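Local coordinates for uncharacterized protein (Parabacteroides distasonis ATCC 8503, PDB 4R03), which is of unknown function but belongs to the DUF3836 family, whose single-layer beta-sheets are thought to have evolved from beta-hairpin repeats, at residues 28-33 with 57-62. Residues are numbered along the deposited sequence; the frame is centred on the assembly and turned at random.
Sequences LNKQVR and DEWVPF. With CIT (citric acid), chain C; PO4 (phosphate ion), chain D.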
loop_
_atom_site.group_PDB
_atom_site.type_symbol
_atom_site.label_atom_id
_atom_site.label_comp_id
_atom_site.label_asym_id
_atom_site.label_seq_id
_atom_site.Cartn_x
_atom_site.Cartn_y
_atom_site.Cartn_z
ATOM N N LEU A 28 8.127 8.573 -18.424
ATOM C CA LEU A 28 8.185 8.483 -16.939
ATOM C C LEU A 28 6.836 8.886 -16.398
ATOM O O LEU A 28 6.374 10.014 -16.686
ATOM C CB LEU A 28 9.269 9.399 -16.359
ATOM C CG LEU A 28 9.339 9.502 -14.844
ATOM C CD1 LEU A 28 9.910 8.251 -14.306
ATOM C CD2 LEU A 28 10.269 10.648 -14.417
ATOM N N ASN A 29 6.173 7.964 -15.696
ATOM C CA ASN A 29 4.825 8.246 -15.176
ATOM C C ASN A 29 4.656 7.695 -13.795
ATOM O O ASN A 29 5.032 6.566 -13.500
ATOM C CB ASN A 29 3.759 7.671 -16.077
ATOM C CG ASN A 29 3.651 8.385 -17.399
ATOM O OD1 ASN A 29 2.957 9.449 -17.554
ATOM N ND2 ASN A 29 4.294 7.829 -18.368
ATOM N N LYS A 30 4.002 8.466 -12.950
ATOM C CA LYS A 30 3.603 7.973 -11.658
ATOM C C LYS A 30 2.675 6.821 -11.787
ATOM O O LYS A 30 1.661 6.844 -12.557
ATOM C CB LYS A 30 2.923 9.085 -10.826
ATOM C CG LYS A 30 3.918 10.124 -10.350
ATOM C CD LYS A 30 3.251 11.397 -9.757
ATOM C CE LYS A 30 4.308 12.237 -9.156
ATOM N NZ LYS A 30 3.673 13.486 -8.546
ATOM N N GLN A 31 2.947 5.747 -11.061
ATOM C CA GLN A 31 2.100 4.564 -11.111
ATOM C C GLN A 31 1.268 4.383 -9.860
ATOM O O GLN A 31 0.047 4.195 -9.940
ATOM C CB GLN A 31 2.920 3.280 -11.334
ATOM C CG GLN A 31 2.107 2.058 -11.557
ATOM C CD GLN A 31 2.973 0.887 -11.739
ATOM O OE1 GLN A 31 3.766 0.576 -10.865
ATOM N NE2 GLN A 31 2.816 0.175 -12.830
ATOM N N VAL A 32 1.896 4.346 -8.687
ATOM C CA VAL A 32 1.176 4.088 -7.456
ATOM C C VAL A 32 1.920 4.735 -6.304
ATOM O O VAL A 32 3.151 4.838 -6.361
ATOM C CB VAL A 32 0.934 2.548 -7.229
ATOM C CG1 VAL A 32 2.225 1.756 -7.203
ATOM C CG2 VAL A 32 0.129 2.276 -6.015
ATOM N N ARG A 33 1.193 5.164 -5.278
ATOM C CA ARG A 33 1.719 5.691 -4.026
ATOM C C ARG A 33 1.144 4.874 -2.875
ATOM O O ARG A 33 -0.025 4.615 -2.817
ATOM C CB ARG A 33 1.328 7.154 -3.840
ATOM C CG ARG A 33 1.727 7.754 -2.495
ATOM C CD ARG A 33 1.242 9.203 -2.404
ATOM N NE ARG A 33 1.542 9.714 -1.052
ATOM C CZ ARG A 33 2.646 10.327 -0.730
ATOM N NH1 ARG A 33 3.551 10.641 -1.629
ATOM N NH2 ARG A 33 2.799 10.674 0.537
ATOM N N ASP A 57 -4.089 15.452 -12.267
ATOM C CA ASP A 57 -2.718 15.341 -11.599
ATOM C C ASP A 57 -2.815 15.339 -10.063
ATOM O O ASP A 57 -2.406 16.273 -9.350
ATOM C CB ASP A 57 -1.711 16.411 -12.057
ATOM C CG ASP A 57 -1.090 16.092 -13.380
ATOM O OD1 ASP A 57 -1.567 15.171 -14.063
ATOM O OD2 ASP A 57 -0.170 16.876 -13.727
ATOM N N GLU A 58 -3.382 14.265 -9.569
ATOM C CA GLU A 58 -3.606 14.129 -8.147
ATOM C C GLU A 58 -3.603 12.630 -7.776
ATOM O O GLU A 58 -4.028 11.783 -8.575
ATOM C CB GLU A 58 -4.898 14.867 -7.757
ATOM C CG GLU A 58 -6.096 14.068 -7.624
ATOM C CD GLU A 58 -7.429 14.894 -7.461
ATOM O OE1 GLU A 58 -7.532 16.065 -7.906
ATOM O OE2 GLU A 58 -8.342 14.325 -6.859
ATOM N N TRP A 59 -3.168 12.357 -6.566
ATOM C CA TRP A 59 -3.321 11.034 -5.991
ATOM C C TRP A 59 -4.754 10.836 -5.518
ATOM O O TRP A 59 -5.291 11.683 -4.763
ATOM C CB TRP A 59 -2.355 10.888 -4.820
ATOM C CG TRP A 59 -0.907 10.842 -5.188
ATOM C CD1 TRP A 59 0.035 11.764 -4.841
ATOM C CD2 TRP A 59 -0.224 9.835 -5.920
ATOM N NE1 TRP A 59 1.253 11.411 -5.349
ATOM C CE2 TRP A 59 1.136 10.227 -6.013
ATOM C CE3 TRP A 59 -0.613 8.645 -6.539
ATOM C CZ2 TRP A 59 2.087 9.474 -6.734
ATOM C CZ3 TRP A 59 0.361 7.892 -7.238
ATOM C CH2 TRP A 59 1.686 8.321 -7.290
ATOM N N VAL A 60 -5.362 9.721 -5.915
ATOM C CA VAL A 60 -6.728 9.371 -5.550
ATOM C C VAL A 60 -6.661 7.990 -4.849
ATOM O O VAL A 60 -6.013 7.074 -5.354
ATOM C CB VAL A 60 -7.622 9.259 -6.765
ATOM C CG1 VAL A 60 -9.032 9.001 -6.336
ATOM C CG2 VAL A 60 -7.554 10.559 -7.561
ATOM N N PRO A 61 -7.349 7.851 -3.715
ATOM C CA PRO A 61 -7.319 6.544 -3.046
ATOM C C PRO A 61 -7.821 5.435 -3.929
ATOM O O PRO A 61 -8.776 5.625 -4.729
ATOM C CB PRO A 61 -8.263 6.702 -1.850
ATOM C CG PRO A 61 -8.606 8.074 -1.772
ATOM C CD PRO A 61 -8.200 8.816 -3.023
ATOM N N PHE A 62 -7.185 4.252 -3.819
ATOM C CA PHE A 62 -7.469 3.106 -4.610
ATOM C C PHE A 62 -7.861 1.889 -3.769
ATOM O O PHE A 62 -8.939 1.315 -3.966
ATOM C CB PHE A 62 -6.297 2.770 -5.570
ATOM C CG PHE A 62 -6.628 1.709 -6.540
ATOM C CD1 PHE A 62 -7.714 1.849 -7.388
ATOM C CD2 PHE A 62 -5.910 0.562 -6.596
ATOM C CE1 PHE A 62 -8.073 0.858 -8.278
ATOM C CE2 PHE A 62 -6.267 -0.464 -7.502
ATOM C CZ PHE A 62 -7.354 -0.305 -8.323
HETATM C C1 CIT C . 2.578 11.417 -14.816
HETATM O O1 CIT C . 3.305 11.093 -13.822
HETATM O O2 CIT C . 1.640 10.681 -15.332
HETATM C C2 CIT C . 3.009 12.766 -15.398
HETATM C C3 CIT C . 1.860 13.764 -15.640
HETATM O O7 CIT C . 1.036 13.841 -14.455
HETATM C C4 CIT C . 2.435 15.163 -15.979
HETATM C C5 CIT C . 1.421 16.039 -16.684
HETATM O O3 CIT C . 1.426 16.136 -17.941
HETATM O O4 CIT C . 0.545 16.661 -16.040
HETATM C C6 CIT C . 0.911 13.253 -16.724
HETATM O O5 CIT C . 1.400 12.843 -17.797
HETATM O O6 CIT C . -0.322 13.214 -16.516
HETATM P P PO4 D . 4.692 12.638 -5.072
HETATM O O1 PO4 D . 4.220 11.835 -3.878
HETATM O O2 PO4 D . 3.481 13.004 -5.840
HETATM O O3 PO4 D . 5.681 11.892 -5.990
HETATM O O4 PO4 D . 5.422 13.860 -4.563
#
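W59 reaches across the sheet to lay one ring face against R33, with the K30 chain beside the ring. The two segments belong to strands 27-38 and 58-69 of a single-layer antiparallel sheet. Strand 44-53 runs between them, so the W59 side chain has to bridge over it on one surface of the sheet, and it reaches both side chains and the backbone at V32 and R33. The short segment axes come no closer than 8.4 Å.

R33 can be followed outward. Its CB sits over the six-membered ring of W59, 3.4 Å from the ring centroid and almost straight above it, a CH-pi contact. CG lies anti to the backbone N (chi1 175°), and the extended chain then passes over the indole toward its five-membered ring. CD meets NE1 and CD1 of W59, each at 3.7 Å. NE turns to E35 in a salt bridge. The guanidinium is tilted 48° from the indole plane, and its cation-pi attraction is weak at most. NH1 lies 2.6 Å from phosphate O1, which approaches at the guanidinium edge.

K30 crosses W59 at about a right angle, with CD 3.8 Å from CZ2. Its extended chain carries NZ to the phosphate, while its backbone N donates an almost straight bond to citrate O1. Both ions probably come from the crystallisation liquor. W52 of the intervening strand meets the W59 ring edge-to-face and the K30 amine by cation-pi.

With W59 cut back to an alanine, the R33 methylenes would probably lose their flat support and the phosphate one of its donors. Phosphate O2 is gripped twice: W59 NE1 donates to it at 2.8 Å, with an N-H...O angle of 155°, and K30 NZ donates to the same oxygen at 2.8 Å.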